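Side-chain contact in variant surface glycoprotein MITAT 1.1 (Trypanosoma brucei brucei, PDB 5LY9), which forms a dense coat on the parasite's surface and, by antigenic variation, lets the trypanosome evade the host immune response: residues Glu46-Ile51 with Met318-Ile323. Sequence-based numbering, arbitrary orientation.
Sequences EYKVSI and MVDAEI. With NAG (2-acetamido-2-deoxy-beta-D-glucopyranose), chain C; MAN (alpha-D-mannopyranose), chain B.
Val319 packs one methyl against Lys48 on helix 24-55: its CG1 sits 3.7 Å from Lys48 O and 3.8 Å from Lys48 CB. With CG1 anti to the backbone N (chi1 167°), the other branch, CG2, faces Val49 and meets Val49 CG2 at 4.3 Å. Both valines are buried, and Tyr52, about one turn further along the long helix, also touches Val319.

The polar half of the contact runs through sugar. No hydrogen bond joins the two segments directly; Lys48 NZ stops 4.5 Å from Asp320 OD1, too far for a salt bridge. Instead O3 of the N-acetylglucosamine lies between them, accepting from Lys48 NZ at 2.9 Å and donating to Asp320 OD1 at 2.5 Å. The lysine chain bends at chi3 (-145°) and runs alongside the acetamido group, whose O7 lies 3.3 Å from Lys48 CD. Lys48 NZ also donates to Leu337 O, while the backbone of Asp320 pairs with that of Gly338, so both residues, one through its side chain and the other through its backbone, are held to Leu337-Gly338. A mannose also touches this edge, its O6 lying 3.4 Å from Ala321 CA.

The attached glycan, probably N-linked, thus takes part in the junction between helices 24-55 and 313-321 of this VSG N-terminal domain, one sugar hydroxyl linking a buried lysine and aspartate whose opposite charges would probably polarise it.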
loop_
_atom_site.group_PDB
_atom_site.type_symbol
_atom_site.label_atom_id
_atom_site.label_comp_id
_atom_site.label_asym_id
_atom_site.label_seq_id
_atom_site.Cartn_x
_atom_site.Cartn_y
_atom_site.Cartn_z
ATOM N N GLU A 46 0.058 -9.001 25.189
ATOM C CA GLU A 46 -0.233 -7.980 26.138
ATOM C C GLU A 46 -1.516 -8.276 26.890
ATOM O O GLU A 46 -1.575 -8.215 28.119
ATOM C CB GLU A 46 -0.290 -6.602 25.454
ATOM C CG GLU A 46 -0.619 -5.470 26.411
ATOM C CD GLU A 46 -0.998 -4.170 25.773
ATOM O OE1 GLU A 46 -0.893 -4.005 24.558
ATOM O OE2 GLU A 46 -1.411 -3.250 26.515
ATOM N N TYR A 47 -2.551 -8.623 26.124
ATOM C CA TYR A 47 -3.854 -8.900 26.726
ATOM C C TYR A 47 -3.803 -10.108 27.688
ATOM O O TYR A 47 -4.351 -10.077 28.772
ATOM C CB TYR A 47 -4.920 -9.106 25.680
ATOM C CG TYR A 47 -5.577 -7.887 25.104
ATOM C CD1 TYR A 47 -6.055 -6.885 25.913
ATOM C CD2 TYR A 47 -5.874 -7.795 23.761
ATOM C CE1 TYR A 47 -6.674 -5.735 25.395
ATOM C CE2 TYR A 47 -6.523 -6.671 23.251
ATOM C CZ TYR A 47 -6.927 -5.655 24.073
ATOM O OH TYR A 47 -7.655 -4.577 23.601
ATOM N N LYS A 48 -3.130 -11.173 27.281
ATOM C CA LYS A 48 -3.079 -12.401 28.097
ATOM C C LYS A 48 -2.433 -12.116 29.408
ATOM O O LYS A 48 -2.939 -12.511 30.449
ATOM C CB LYS A 48 -2.396 -13.567 27.373
ATOM C CG LYS A 48 -3.212 -13.992 26.174
ATOM C CD LYS A 48 -2.757 -15.260 25.520
ATOM C CE LYS A 48 -2.942 -15.252 24.030
ATOM N NZ LYS A 48 -2.730 -16.603 23.468
ATOM N N VAL A 49 -1.277 -11.452 29.379
ATOM C CA VAL A 49 -0.596 -11.130 30.667
ATOM C C VAL A 49 -1.461 -10.201 31.487
ATOM O O VAL A 49 -1.595 -10.380 32.695
ATOM C CB VAL A 49 0.842 -10.595 30.473
ATOM C CG1 VAL A 49 1.507 -10.469 31.809
ATOM C CG2 VAL A 49 1.682 -11.522 29.562
ATOM N N SER A 50 -2.109 -9.220 30.845
ATOM C CA SER A 50 -3.000 -8.293 31.552
ATOM C C SER A 50 -4.169 -8.993 32.239
ATOM O O SER A 50 -4.544 -8.656 33.375
ATOM C CB SER A 50 -3.583 -7.247 30.631
ATOM O OG SER A 50 -2.579 -6.461 29.955
ATOM N N ILE A 51 -4.778 -9.951 31.543
ATOM C CA ILE A 51 -5.869 -10.704 32.073
ATOM C C ILE A 51 -5.410 -11.553 33.288
ATOM O O ILE A 51 -6.070 -11.584 34.321
ATOM C CB ILE A 51 -6.474 -11.649 30.979
ATOM C CG1 ILE A 51 -7.226 -10.851 29.891
ATOM C CG2 ILE A 51 -7.339 -12.717 31.647
ATOM C CD1 ILE A 51 -7.349 -11.594 28.552
ATOM N N MET A 318 2.918 -20.061 32.405
ATOM C CA MET A 318 1.954 -19.882 33.468
ATOM C C MET A 318 0.751 -19.058 33.018
ATOM O O MET A 318 -0.387 -19.408 33.255
ATOM C CB MET A 318 2.685 -19.241 34.649
ATOM C CG MET A 318 1.889 -19.107 35.871
ATOM S SD MET A 318 3.033 -18.636 37.229
ATOM C CE MET A 318 3.277 -16.950 36.807
ATOM N N VAL A 319 0.997 -18.006 32.239
ATOM C CA VAL A 319 -0.106 -17.214 31.696
ATOM C C VAL A 319 -0.976 -18.058 30.737
ATOM O O VAL A 319 -2.202 -18.053 30.821
ATOM C CB VAL A 319 0.498 -15.964 30.994
ATOM C CG1 VAL A 319 -0.515 -15.277 30.142
ATOM C CG2 VAL A 319 0.989 -15.009 32.059
ATOM N N ASP A 320 -0.316 -18.752 29.831
ATOM C CA ASP A 320 -0.990 -19.624 28.840
ATOM C C ASP A 320 -1.888 -20.711 29.451
ATOM O O ASP A 320 -2.966 -20.973 28.940
ATOM C CB ASP A 320 0.025 -20.308 27.938
ATOM C CG ASP A 320 0.602 -19.371 26.875
ATOM O OD1 ASP A 320 0.041 -18.263 26.636
ATOM O OD2 ASP A 320 1.657 -19.760 26.300
ATOM N N ALA A 321 -1.493 -21.257 30.589
ATOM C CA ALA A 321 -2.238 -22.332 31.231
ATOM C C ALA A 321 -3.452 -21.833 32.002
ATOM O O ALA A 321 -4.306 -22.619 32.415
ATOM C CB ALA A 321 -1.268 -23.019 32.198
ATOM N N GLU A 322 -3.554 -20.521 32.207
ATOM C CA GLU A 322 -4.563 -19.976 33.063
ATOM C C GLU A 322 -5.928 -20.162 32.383
ATOM O O GLU A 322 -6.101 -19.767 31.257
ATOM C CB GLU A 322 -4.282 -18.506 33.418
ATOM C CG GLU A 322 -5.247 -17.891 34.420
ATOM C CD GLU A 322 -4.975 -18.282 35.887
ATOM O OE1 GLU A 322 -4.063 -19.085 36.141
ATOM O OE2 GLU A 322 -5.671 -17.732 36.781
ATOM N N ILE A 323 -6.877 -20.756 33.097
ATOM C CA ILE A 323 -8.171 -21.042 32.528
ATOM C C ILE A 323 -9.141 -19.884 32.698
ATOM O O ILE A 323 -9.269 -19.329 33.774
ATOM C CB ILE A 323 -8.817 -22.297 33.186
ATOM C CG1 ILE A 323 -7.983 -23.511 32.893
ATOM C CG2 ILE A 323 -10.262 -22.501 32.694
ATOM C CD1 ILE A 323 -8.242 -24.038 31.525
HETATM C C1 NAG C . 2.553 -16.218 22.178
HETATM C C2 NAG C . 1.452 -16.360 23.183
HETATM C C3 NAG C . 0.933 -17.793 23.299
HETATM C C4 NAG C . 0.608 -18.369 21.918
HETATM C C5 NAG C . 1.846 -18.157 21.055
HETATM C C6 NAG C . 1.738 -18.698 19.642
HETATM C C7 NAG C . 1.150 -15.045 25.197
HETATM C C8 NAG C . 1.600 -14.797 26.595
HETATM N N2 NAG C . 1.830 -15.952 24.535
HETATM O O3 NAG C . -0.245 -17.884 24.147
HETATM O O4 NAG C . 0.075 -19.742 21.969
HETATM O O5 NAG C . 2.125 -16.737 20.945
HETATM O O6 NAG C . 0.637 -18.072 19.039
HETATM O O7 NAG C . 0.267 -14.423 24.661
HETATM C C1 MAN B . 0.687 -24.721 25.239
HETATM C C2 MAN B . 0.612 -26.232 25.139
HETATM C C3 MAN B . -0.829 -26.572 24.837
HETATM C C4 MAN B . -1.780 -25.979 25.877
HETATM C C5 MAN B . -1.537 -24.492 26.204
HETATM C C6 MAN B . -2.054 -24.083 27.589
HETATM O O2 MAN B . 1.112 -26.845 26.360
HETATM O O3 MAN B . -0.853 -28.006 24.769
HETATM O O4 MAN B . -3.099 -26.087 25.376
HETATM O O5 MAN B . -0.158 -24.216 26.258
HETATM O O6 MAN B . -1.054 -24.235 28.653
#